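Local coordinates for Aureochrome1-like protein (Ochromonas danica, PDB 6I20), which probably senses blue light through a flavin-binding LOV module of the PAS fold, as in aureochrome photoreceptors, at residues A[18-23]-A[29-34]; A[41-46]-A[53-58]; A[82-85]-A[91-94]. All coordinates share one frame; numbering follows the deposited sequence.

Interaction 1 (A[18-23]-A[29-34]); sequences FVISDP and PIVYAS. With FMN (flavin mononucleotide), chain E.
A classic beta bulge marks the hairpin of strands 18-21 and 30-33, where Val-31 and Tyr-32 both face Ile-20. Ile-20 O accepts Val-31 N in its carbonyl plane at 2.7 Å, while the bond from Tyr-32 N to the same oxygen is weak. Ile-20 N returns a bond to Tyr-32 O, and beyond the bulge Asp-22 N reaches Pro-29 O.

At the other end Ser-34 grips Phe-18 twice. Its N lies 2.9 Å from Phe-18 O in a nearly straight bond (173°), and its OG accepts Phe-18 N at 3.1 Å. The same OG caps Phe-37 N at the start of helix 35-41 and bonds Gln-16 O. With CG placed between the backbone N and the carbonyl carbon (chi1 68°), the Phe-18 ring lies alongside the neighbouring strand, where Ser-34 CB sits over one face, 3.9 Å from the ring centroid. The Tyr-32 ring is nearly parallel (14°) but slid aside, touching through CE1 against Phe-18 CE2 at 3.8 Å. An alanine at Phe-18 would probably leave Ser-34 CB and the Tyr-32 ring without their apolar partner.

The sheet face of Val-19 and Ala-33 turns to the cofactor side: Val-19 CG2 lies 3.6 Å from FMN C6, and Ser-21 OG, hydrogen-bonded to Asn-28 OD1, approaches the C8M methyl. A hairpin of the first two strands at one edge of the antiparallel sheet is characteristic of the PAS fold.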
loop_
_atom_site.group_PDB
_atom_site.type_symbol
_atom_site.label_atom_id
_atom_site.label_comp_id
_atom_site.label_asym_id
_atom_site.label_seq_id
_atom_site.Cartn_x
_atom_site.Cartn_y
_atom_site.Cartn_z
ATOM N N PHE A 18 -5.927 -3.292 -2.564
ATOM C CA PHE A 18 -5.518 -1.929 -2.411
ATOM C C PHE A 18 -6.101 -1.351 -1.138
ATOM O O PHE A 18 -7.075 -1.874 -0.579
ATOM C CB PHE A 18 -5.923 -1.081 -3.646
ATOM C CG PHE A 18 -7.413 -0.891 -3.797
ATOM C CD1 PHE A 18 -8.173 -1.860 -4.452
ATOM C CD2 PHE A 18 -8.073 0.207 -3.222
ATOM C CE1 PHE A 18 -9.553 -1.720 -4.575
ATOM C CE2 PHE A 18 -9.459 0.333 -3.341
ATOM C CZ PHE A 18 -10.190 -0.651 -3.988
ATOM N N VAL A 19 -5.491 -0.225 -0.742
ATOM C CA VAL A 19 -5.973 0.616 0.337
ATOM C C VAL A 19 -5.896 2.072 -0.078
ATOM O O VAL A 19 -5.157 2.430 -0.999
ATOM C CB VAL A 19 -5.170 0.446 1.656
ATOM C CG1 VAL A 19 -5.259 -0.982 2.152
ATOM C CG2 VAL A 19 -3.754 0.876 1.500
ATOM N N ILE A 20 -6.688 2.892 0.595
ATOM C CA ILE A 20 -6.666 4.348 0.467
ATOM C C ILE A 20 -6.330 4.914 1.850
ATOM O O ILE A 20 -6.963 4.499 2.840
ATOM C CB ILE A 20 -8.056 4.885 0.030
ATOM C CG1 ILE A 20 -8.553 4.126 -1.209
ATOM C CG2 ILE A 20 -7.965 6.371 -0.227
ATOM C CD1 ILE A 20 -7.637 4.266 -2.400
ATOM N N SER A 21 -5.374 5.851 1.916
ATOM C CA SER A 21 -5.035 6.508 3.178
ATOM C C SER A 21 -5.411 7.979 3.110
ATOM O O SER A 21 -5.662 8.522 2.017
ATOM C CB SER A 21 -3.545 6.392 3.508
ATOM O OG SER A 21 -2.764 7.304 2.724
ATOM N N ASP A 22 -5.470 8.626 4.254
ATOM C CA ASP A 22 -5.792 10.047 4.364
ATOM C C ASP A 22 -4.716 10.786 5.149
ATOM O O ASP A 22 -4.673 10.687 6.375
ATOM C CB ASP A 22 -7.165 10.249 5.018
ATOM C CG ASP A 22 -7.630 11.715 5.032
ATOM O OD1 ASP A 22 -6.814 12.640 4.876
ATOM O OD2 ASP A 22 -8.852 11.943 5.207
ATOM N N PRO A 23 -3.861 11.559 4.465
ATOM C CA PRO A 23 -2.745 12.197 5.142
ATOM C C PRO A 23 -3.120 13.344 6.067
ATOM O O PRO A 23 -2.288 13.790 6.831
ATOM C CB PRO A 23 -1.860 12.666 4.012
ATOM C CG PRO A 23 -2.819 12.905 2.879
ATOM C CD PRO A 23 -3.843 11.823 3.003
ATOM N N PRO A 29 -3.554 7.265 8.149
ATOM C CA PRO A 29 -4.130 5.937 8.246
ATOM C C PRO A 29 -4.987 5.533 7.052
ATOM O O PRO A 29 -5.472 6.381 6.280
ATOM C CB PRO A 29 -5.009 6.059 9.456
ATOM C CG PRO A 29 -5.521 7.456 9.382
ATOM C CD PRO A 29 -4.315 8.229 8.935
ATOM N N ILE A 30 -5.231 4.249 6.982
ATOM C CA ILE A 30 -6.124 3.649 6.006
ATOM C C ILE A 30 -7.564 4.094 6.302
ATOM O O ILE A 30 -8.057 3.970 7.431
ATOM C CB ILE A 30 -6.040 2.128 6.050
ATOM C CG1 ILE A 30 -4.666 1.607 5.692
ATOM C CG2 ILE A 30 -7.101 1.474 5.177
ATOM C CD1 ILE A 30 -4.495 0.142 6.109
ATOM N N VAL A 31 -8.253 4.581 5.253
ATOM C CA VAL A 31 -9.669 4.957 5.312
ATOM C C VAL A 31 -10.542 4.036 4.417
ATOM O O VAL A 31 -11.778 4.119 4.513
ATOM C CB VAL A 31 -9.956 6.442 4.987
ATOM C CG1 VAL A 31 -9.378 7.349 6.064
ATOM C CG2 VAL A 31 -9.450 6.796 3.596
ATOM N N TYR A 32 -9.936 3.166 3.611
ATOM C CA TYR A 32 -10.681 2.213 2.806
ATOM C C TYR A 32 -9.710 1.061 2.522
ATOM O O TYR A 32 -8.536 1.308 2.166
ATOM C CB TYR A 32 -11.136 2.839 1.456
ATOM C CG TYR A 32 -12.026 1.912 0.686
ATOM C CD1 TYR A 32 -11.486 0.959 -0.174
ATOM C CD2 TYR A 32 -13.420 1.961 0.855
ATOM C CE1 TYR A 32 -12.315 0.037 -0.847
ATOM C CE2 TYR A 32 -14.250 1.081 0.193
ATOM C CZ TYR A 32 -13.689 0.117 -0.638
ATOM O OH TYR A 32 -14.548 -0.763 -1.295
ATOM N N ALA A 33 -10.182 -0.178 2.632
ATOM C CA ALA A 33 -9.356 -1.349 2.280
ATOM C C ALA A 33 -10.192 -2.311 1.500
ATOM O O ALA A 33 -11.333 -2.596 1.867
ATOM C CB ALA A 33 -8.813 -2.041 3.528
ATOM N N SER A 34 -9.642 -2.802 0.393
ATOM C CA SER A 34 -10.392 -3.752 -0.421
ATOM C C SER A 34 -10.447 -5.143 0.150
ATOM O O SER A 34 -9.571 -5.547 0.934
ATOM C CB SER A 34 -9.822 -3.856 -1.834
ATOM O OG SER A 34 -8.610 -4.579 -1.854
HETATM N N1 FMN E . 3.863 -0.372 3.687
HETATM C C2 FMN E . 3.953 -1.714 3.567
HETATM O O2 FMN E . 4.918 -2.292 4.119
HETATM N N3 FMN E . 3.043 -2.465 2.900
HETATM C C4 FMN E . 1.968 -1.905 2.268
HETATM O O4 FMN E . 1.184 -2.629 1.599
HETATM C C4A FMN E . 1.806 -0.495 2.391
HETATM N N5 FMN E . 0.735 0.125 1.801
HETATM C C5A FMN E . 0.674 1.477 1.873
HETATM C C6 FMN E . -0.399 2.160 1.260
HETATM C C7 FMN E . -0.510 3.511 1.301
HETATM C C7M FMN E . -1.680 4.227 0.590
HETATM C C8 FMN E . 0.474 4.303 1.987
HETATM C C8M FMN E . 0.372 5.793 2.028
HETATM C C9 FMN E . 1.526 3.663 2.595
HETATM C C9A FMN E . 1.678 2.284 2.544
HETATM N N10 FMN E . 2.731 1.624 3.225
HETATM C C10 FMN E . 2.830 0.269 3.094
HETATM C "C1'" FMN E . 3.823 2.373 3.836
HETATM C "C2'" FMN E . 3.637 2.751 5.309
HETATM O "O2'" FMN E . 2.250 3.049 5.530
HETATM C "C3'" FMN E . 4.472 3.983 5.622
HETATM O "O3'" FMN E . 4.169 5.070 4.731
HETATM C "C4'" FMN E . 5.967 3.756 5.613
HETATM O "O4'" FMN E . 6.251 2.641 6.477
HETATM C "C5'" FMN E . 6.720 5.012 6.167
HETATM O "O5'" FMN E . 5.971 5.604 7.281
HETATM P P FMN E . 6.819 6.464 8.349
HETATM O O1P FMN E . 5.865 6.872 9.403
HETATM O O2P FMN E . 7.889 5.578 8.840
HETATM O O3P FMN E . 7.359 7.622 7.521
#

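Interaction 2 (A[41-46]-A[53-58]); sequences TGYALS and CRFLQG. With FMN (flavin mononucleotide), chain E.
The hydroxyl of Tyr-43 donates a short bond to a water, 2.6 Å from OH to the water oxygen, and that water in turn donates to Phe-55 O at 2.8 Å. The water lies at the edge of the Tyr-43 ring, in its plane, and ties the phenol to the 3-10 turn 53-56. No direct hydrogen bond joins the two segments, so the remainder of the contact is apolar.

Phe-55 presents an edge to one face of the Tyr-43 ring in a T-shaped stack, with centroids 4.9 Å apart and planes at 67°. Its CE1 stands above the rim of the tyrosine, nearest CE2 of Tyr-43 at 3.7 Å. Water bridge and stack together are likely to restrain the tilt of the phenol. The chi1 of Phe-55, 66°, places CG between its own N and carbonyl carbon and turns the ring toward Tyr-43. Beside this pair, Leu-56 divides its two methyls: CD2 meets Thr-41 CG2 at 3.6 Å, while CD1 lies against FMN O4. Thr-41 OG1 is held by Phe-37 O in helix 35-41.

The turn and the residue after it serve the cofactor. Gln-57 NE2 donates to FMN O2 and O4', each at 3.0 Å, and Arg-54 NH2 reaches FMN O1P at 2.7 Å while its NH1 forms a salt bridge with Asp-27. Cys-53, in one of two conformers, puts SG 3.6 Å from FMN C4A. This NCRFLQ sequence is the signature of LOV photosensors, consistent with Cys-53 being the residue that forms the light-induced flavin adduct.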
loop_
_atom_site.group_PDB
_atom_site.type_symbol
_atom_site.label_atom_id
_atom_site.label_comp_id
_atom_site.label_asym_id
_atom_site.label_seq_id
_atom_site.Cartn_x
_atom_site.Cartn_y
_atom_site.Cartn_z
ATOM N N THR A 41 -3.652 -10.192 3.430
ATOM C CA THR A 41 -2.973 -9.932 4.686
ATOM C C THR A 41 -3.517 -10.715 5.870
ATOM O O THR A 41 -2.802 -10.818 6.905
ATOM C CB THR A 41 -3.015 -8.438 5.028
ATOM O OG1 THR A 41 -4.365 -8.043 5.332
ATOM C CG2 THR A 41 -2.406 -7.594 3.952
ATOM N N GLY A 42 -4.724 -11.266 5.775
ATOM C CA GLY A 42 -5.349 -11.973 6.895
ATOM C C GLY A 42 -6.045 -11.129 7.947
ATOM O O GLY A 42 -6.577 -11.682 8.914
ATOM N N TYR A 43 -6.060 -9.800 7.793
ATOM C CA TYR A 43 -6.696 -8.912 8.748
ATOM C C TYR A 43 -8.147 -8.685 8.397
ATOM O O TYR A 43 -8.490 -8.674 7.202
ATOM C CB TYR A 43 -5.967 -7.558 8.823
ATOM C CG TYR A 43 -4.606 -7.644 9.479
ATOM C CD1 TYR A 43 -4.473 -7.502 10.848
ATOM C CD2 TYR A 43 -3.454 -7.912 8.748
ATOM C CE1 TYR A 43 -3.234 -7.606 11.454
ATOM C CE2 TYR A 43 -2.219 -8.005 9.353
ATOM C CZ TYR A 43 -2.116 -7.870 10.715
ATOM O OH TYR A 43 -0.901 -7.978 11.328
ATOM N N ALA A 44 -9.004 -8.516 9.391
ATOM C CA ALA A 44 -10.367 -8.067 9.207
ATOM C C ALA A 44 -10.370 -6.578 8.919
ATOM O O ALA A 44 -9.495 -5.811 9.336
ATOM C CB ALA A 44 -11.217 -8.375 10.428
ATOM N N LEU A 45 -11.405 -6.121 8.217
ATOM C CA LEU A 45 -11.513 -4.690 7.901
ATOM C C LEU A 45 -11.452 -3.813 9.174
ATOM O O LEU A 45 -10.792 -2.765 9.195
ATOM C CB LEU A 45 -12.829 -4.394 7.149
ATOM C CG LEU A 45 -12.991 -2.963 6.649
ATOM C CD1 LEU A 45 -11.882 -2.540 5.679
ATOM C CD2 LEU A 45 -14.350 -2.836 5.972
ATOM N N SER A 46 -12.102 -4.286 10.231
ATOM C CA SER A 46 -12.141 -3.584 11.513
ATOM C C SER A 46 -10.783 -3.522 12.203
ATOM O O SER A 46 -10.658 -2.758 13.173
ATOM C CB SER A 46 -13.154 -4.293 12.412
ATOM O OG SER A 46 -12.814 -5.662 12.492
ATOM N N CYS A 53 -0.409 1.606 7.436
ATOM C CA CYS A 53 -0.104 0.303 6.832
ATOM C C CYS A 53 1.268 -0.338 7.249
ATOM O O CYS A 53 1.534 -1.492 6.917
ATOM C CB CYS A 53 -0.269 0.401 5.293
ATOM S SG CYS A 53 -1.054 -1.012 4.518
ATOM N N ARG A 54 2.072 0.386 8.039
ATOM C CA ARG A 54 3.326 -0.160 8.491
ATOM C C ARG A 54 3.151 -1.407 9.336
ATOM O O ARG A 54 4.143 -2.086 9.616
ATOM C CB ARG A 54 4.156 0.875 9.238
ATOM C CG ARG A 54 3.702 1.147 10.647
ATOM C CD ARG A 54 4.653 2.068 11.395
ATOM N NE ARG A 54 4.673 3.416 10.881
ATOM C CZ ARG A 54 3.780 4.351 11.180
ATOM N NH1 ARG A 54 2.785 4.125 12.025
ATOM N NH2 ARG A 54 3.882 5.551 10.615
ATOM N N PHE A 55 1.950 -1.704 9.822
ATOM C CA PHE A 55 1.722 -2.964 10.535
ATOM C C PHE A 55 2.065 -4.226 9.752
ATOM O O PHE A 55 2.200 -5.314 10.307
ATOM C CB PHE A 55 0.297 -3.068 11.148
ATOM C CG PHE A 55 -0.819 -3.138 10.126
ATOM C CD1 PHE A 55 -1.127 -4.330 9.494
ATOM C CD2 PHE A 55 -1.563 -2.010 9.805
ATOM C CE1 PHE A 55 -2.142 -4.379 8.563
ATOM C CE2 PHE A 55 -2.564 -2.064 8.849
ATOM C CZ PHE A 55 -2.835 -3.239 8.208
ATOM N N LEU A 56 2.183 -4.061 8.436
ATOM C CA LEU A 56 2.626 -5.168 7.555
ATOM C C LEU A 56 4.113 -5.433 7.579
ATOM O O LEU A 56 4.575 -6.428 7.041
ATOM C CB LEU A 56 2.145 -4.933 6.127
ATOM C CG LEU A 56 0.650 -4.922 5.915
ATOM C CD1 LEU A 56 0.343 -4.640 4.445
ATOM C CD2 LEU A 56 -0.009 -6.232 6.332
ATOM N N GLN A 57 4.878 -4.546 8.226
ATOM C CA GLN A 57 6.338 -4.679 8.212
ATOM C C GLN A 57 6.830 -5.422 9.451
ATOM O O GLN A 57 6.158 -5.430 10.475
ATOM C CB GLN A 57 6.962 -3.296 8.144
ATOM C CG GLN A 57 6.555 -2.524 6.877
ATOM C CD GLN A 57 6.804 -1.040 6.959
ATOM O OE1 GLN A 57 7.504 -0.540 7.867
ATOM N NE2 GLN A 57 6.248 -0.291 5.977
ATOM N N GLY A 58 8.003 -6.006 9.340
ATOM C CA GLY A 58 8.573 -6.774 10.448
ATOM C C GLY A 58 10.065 -6.851 10.338
ATOM O O GLY A 58 10.695 -6.138 9.545
HETATM N N1 FMN E . 3.863 -0.372 3.687
HETATM C C2 FMN E . 3.953 -1.714 3.567
HETATM O O2 FMN E . 4.918 -2.292 4.119
HETATM N N3 FMN E . 3.043 -2.465 2.900
HETATM C C4 FMN E . 1.968 -1.905 2.268
HETATM O O4 FMN E . 1.184 -2.629 1.599
HETATM C C4A FMN E . 1.806 -0.495 2.391
HETATM N N5 FMN E . 0.735 0.125 1.801
HETATM C C5A FMN E . 0.674 1.477 1.873
HETATM C C6 FMN E . -0.399 2.160 1.260
HETATM C C7 FMN E . -0.510 3.511 1.301
HETATM C C7M FMN E . -1.680 4.227 0.590
HETATM C C8 FMN E . 0.474 4.303 1.987
HETATM C C8M FMN E . 0.372 5.793 2.028
HETATM C C9 FMN E . 1.526 3.663 2.595
HETATM C C9A FMN E . 1.678 2.284 2.544
HETATM N N10 FMN E . 2.731 1.624 3.225
HETATM C C10 FMN E . 2.830 0.269 3.094
HETATM C "C1'" FMN E . 3.823 2.373 3.836
HETATM C "C2'" FMN E . 3.637 2.751 5.309
HETATM O "O2'" FMN E . 2.250 3.049 5.530
HETATM C "C3'" FMN E . 4.472 3.983 5.622
HETATM O "O3'" FMN E . 4.169 5.070 4.731
HETATM C "C4'" FMN E . 5.967 3.756 5.613
HETATM O "O4'" FMN E . 6.251 2.641 6.477
HETATM C "C5'" FMN E . 6.720 5.012 6.167
HETATM O "O5'" FMN E . 5.971 5.604 7.281
HETATM P P FMN E . 6.819 6.464 8.349
HETATM O O1P FMN E . 5.865 6.872 9.403
HETATM O O2P FMN E . 7.889 5.578 8.840
HETATM O O3P FMN E . 7.359 7.622 7.521
HETATM O O HOH W 1 1.317 -7.945 9.950
#

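Interaction 3 (A[82-85]-A[91-94]); sequences VLLN and STFW. With FMN (flavin mononucleotide), chain E.
Asn-85 lies between Phe-93 and the flavin, meeting the first with its CB and the second with its amide. OD1 accepts FMN N3 at 2.9 Å in an almost linear bond (177°), and ND2 donates to FMN O2 at 3.0 Å, a paired contact that reads the pyrimidine edge of the isoalloxazine. Beside it Leu-83 CD1 touches the same O2. Asn-85 CB rides over one face of the Phe-93 ring, 4.0 Å from its centroid.

Further bonds fix which way round the amide stands. OD1 also accepts Asn-95 ND2, and ND2 also donates to Leu-84 O, coming from above the carbonyl plane. Each end of the amide therefore has two partners, and a flipped amide would probably set donor against donor at one end and acceptor against acceptor at the other. The backbone of Asn-85 is clamped by a hydrogen-bonded antiparallel pair: its N reaches Phe-93 O at 2.9 Å, and Phe-93 N returns a bond to Asn-85 O.

The opposite sheet face is apolar. Leu-84, its CG anti to the backbone N (chi1 -165°), places the CD1 methyl over the face of the five-membered ring of Trp-94, a CH-pi contact 3.8 Å from that ring's centroid and 14° off its normal. The six-membered part is met by Val-82 CG1, which approaches CE3 of Trp-94 at 3.8 Å.

Farther out, Val-82 and Trp-94 pack against helix 121-130 at Ala-124, and Trp-94 also touches Val-119 of strand 109-119. Leu-83, on the flavin face, reaches Ala-65 and Val-66 of helix 63-75, placing this hairpin of strands 79-86 and 92-103 between two helices.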
loop_
_atom_site.group_PDB
_atom_site.type_symbol
_atom_site.label_atom_id
_atom_site.label_comp_id
_atom_site.label_asym_id
_atom_site.label_seq_id
_atom_site.Cartn_x
_atom_site.Cartn_y
_atom_site.Cartn_z
ATOM N N VAL A 82 9.545 -3.191 -3.875
ATOM C CA VAL A 82 9.274 -4.581 -3.523
ATOM C C VAL A 82 9.847 -4.756 -2.118
ATOM O O VAL A 82 11.020 -4.454 -1.888
ATOM C CB VAL A 82 9.887 -5.587 -4.515
ATOM C CG1 VAL A 82 9.747 -7.002 -3.999
ATOM C CG2 VAL A 82 9.150 -5.457 -5.846
ATOM N N LEU A 83 9.015 -5.237 -1.217
ATOM C CA LEU A 83 9.471 -5.431 0.172
ATOM C C LEU A 83 8.749 -6.585 0.813
ATOM O O LEU A 83 7.663 -6.979 0.415
ATOM C CB LEU A 83 9.342 -4.139 0.977
ATOM C CG LEU A 83 8.000 -3.780 1.596
ATOM C CD1 LEU A 83 8.122 -2.492 2.426
ATOM C CD2 LEU A 83 6.883 -3.585 0.580
ATOM N N LEU A 84 9.384 -7.114 1.873
ATOM C CA LEU A 84 8.810 -8.227 2.606
ATOM C C LEU A 84 7.762 -7.733 3.587
ATOM O O LEU A 84 8.020 -6.798 4.347
ATOM C CB LEU A 84 9.923 -8.975 3.335
ATOM C CG LEU A 84 9.516 -10.358 3.850
ATOM C CD1 LEU A 84 9.406 -11.370 2.712
ATOM C CD2 LEU A 84 10.497 -10.856 4.918
ATOM N N ASN A 85 6.598 -8.353 3.551
ATOM C CA ASN A 85 5.520 -8.016 4.468
ATOM C C ASN A 85 5.060 -9.294 5.182
ATOM O O ASN A 85 5.408 -10.414 4.827
ATOM C CB ASN A 85 4.330 -7.385 3.731
ATOM C CG ASN A 85 4.441 -5.900 3.472
ATOM O OD1 ASN A 85 3.485 -5.361 2.860
ATOM N ND2 ASN A 85 5.457 -5.195 3.956
ATOM N N SER A 91 3.107 -15.202 8.775
ATOM C CA SER A 91 3.697 -15.678 7.536
ATOM C C SER A 91 4.099 -14.459 6.694
ATOM O O SER A 91 3.498 -13.391 6.815
ATOM C CB SER A 91 2.723 -16.590 6.771
ATOM O OG SER A 91 1.533 -15.939 6.359
ATOM N N THR A 92 5.098 -14.655 5.847
ATOM C CA THR A 92 5.634 -13.560 5.047
ATOM C C THR A 92 5.340 -13.722 3.580
ATOM O O THR A 92 5.108 -14.831 3.096
ATOM C CB THR A 92 7.136 -13.377 5.239
ATOM O OG1 THR A 92 7.834 -14.570 4.892
ATOM C CG2 THR A 92 7.451 -13.031 6.712
ATOM N N PHE A 93 5.364 -12.592 2.887
ATOM C CA PHE A 93 5.207 -12.571 1.441
ATOM C C PHE A 93 5.949 -11.376 0.907
ATOM O O PHE A 93 6.102 -10.376 1.596
ATOM C CB PHE A 93 3.730 -12.544 1.034
ATOM C CG PHE A 93 2.971 -11.316 1.438
ATOM C CD1 PHE A 93 2.433 -11.206 2.717
ATOM C CD2 PHE A 93 2.762 -10.254 0.559
ATOM C CE1 PHE A 93 1.710 -10.089 3.117
ATOM C CE2 PHE A 93 2.031 -9.142 0.956
ATOM C CZ PHE A 93 1.510 -9.053 2.227
ATOM N N TRP A 94 6.364 -11.476 -0.353
ATOM C CA TRP A 94 6.949 -10.322 -1.049
ATOM C C TRP A 94 5.829 -9.518 -1.688
ATOM O O TRP A 94 4.972 -10.084 -2.372
ATOM C CB TRP A 94 7.967 -10.764 -2.096
ATOM C CG TRP A 94 9.221 -11.284 -1.482
ATOM C CD1 TRP A 94 9.525 -12.584 -1.182
ATOM C CD2 TRP A 94 10.303 -10.498 -1.007
ATOM N NE1 TRP A 94 10.761 -12.652 -0.587
ATOM C CE2 TRP A 94 11.261 -11.388 -0.464
ATOM C CE3 TRP A 94 10.566 -9.132 -0.988
ATOM C CZ2 TRP A 94 12.460 -10.942 0.059
ATOM C CZ3 TRP A 94 11.756 -8.696 -0.519
ATOM C CH2 TRP A 94 12.696 -9.595 0.001
HETATM N N1 FMN E . 3.863 -0.372 3.687
HETATM C C2 FMN E . 3.953 -1.714 3.567
HETATM O O2 FMN E . 4.918 -2.292 4.119
HETATM N N3 FMN E . 3.043 -2.465 2.900
HETATM C C4 FMN E . 1.968 -1.905 2.268
HETATM O O4 FMN E . 1.184 -2.629 1.599
HETATM C C4A FMN E . 1.806 -0.495 2.391
HETATM N N5 FMN E . 0.735 0.125 1.801
HETATM C C5A FMN E . 0.674 1.477 1.873
HETATM C C6 FMN E . -0.399 2.160 1.260
HETATM C C7 FMN E . -0.510 3.511 1.301
HETATM C C7M FMN E . -1.680 4.227 0.590
HETATM C C8 FMN E . 0.474 4.303 1.987
HETATM C C8M FMN E . 0.372 5.793 2.028
HETATM C C9 FMN E . 1.526 3.663 2.595
HETATM C C9A FMN E . 1.678 2.284 2.544
HETATM N N10 FMN E . 2.731 1.624 3.225
HETATM C C10 FMN E . 2.830 0.269 3.094
HETATM C "C1'" FMN E . 3.823 2.373 3.836
HETATM C "C2'" FMN E . 3.637 2.751 5.309
HETATM O "O2'" FMN E . 2.250 3.049 5.530
HETATM C "C3'" FMN E . 4.472 3.983 5.622
HETATM O "O3'" FMN E . 4.169 5.070 4.731
HETATM C "C4'" FMN E . 5.967 3.756 5.613
HETATM O "O4'" FMN E . 6.251 2.641 6.477
HETATM C "C5'" FMN E . 6.720 5.012 6.167
HETATM O "O5'" FMN E . 5.971 5.604 7.281
HETATM P P FMN E . 6.819 6.464 8.349
HETATM O O1P FMN E . 5.865 6.872 9.403
HETATM O O2P FMN E . 7.889 5.578 8.840
HETATM O O3P FMN E . 7.359 7.622 7.521
#

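How the interactions relate
The three contacts follow one another along the chain, all within the PAS domain, and all touch the flavin. Interactions 1 and 3 are hairpins at the two ends of the same five-stranded antiparallel sheet, on opposite sides of the chain's centre, with centres about 19 Å apart and no direct touch. Interaction 2 lies about 12 Å from each, centre to centre, and bridges them: Ile-30 packs on Cys-53 and Phe-55, Ala-33 on Leu-45, and Leu-56 and Gln-57 on Asn-85. The sheet and the intervening helical segment thus line the isoalloxazine from its dimethylbenzene end to its pyrimidine edge, an arrangement that could carry changes at the flavin into the sheet.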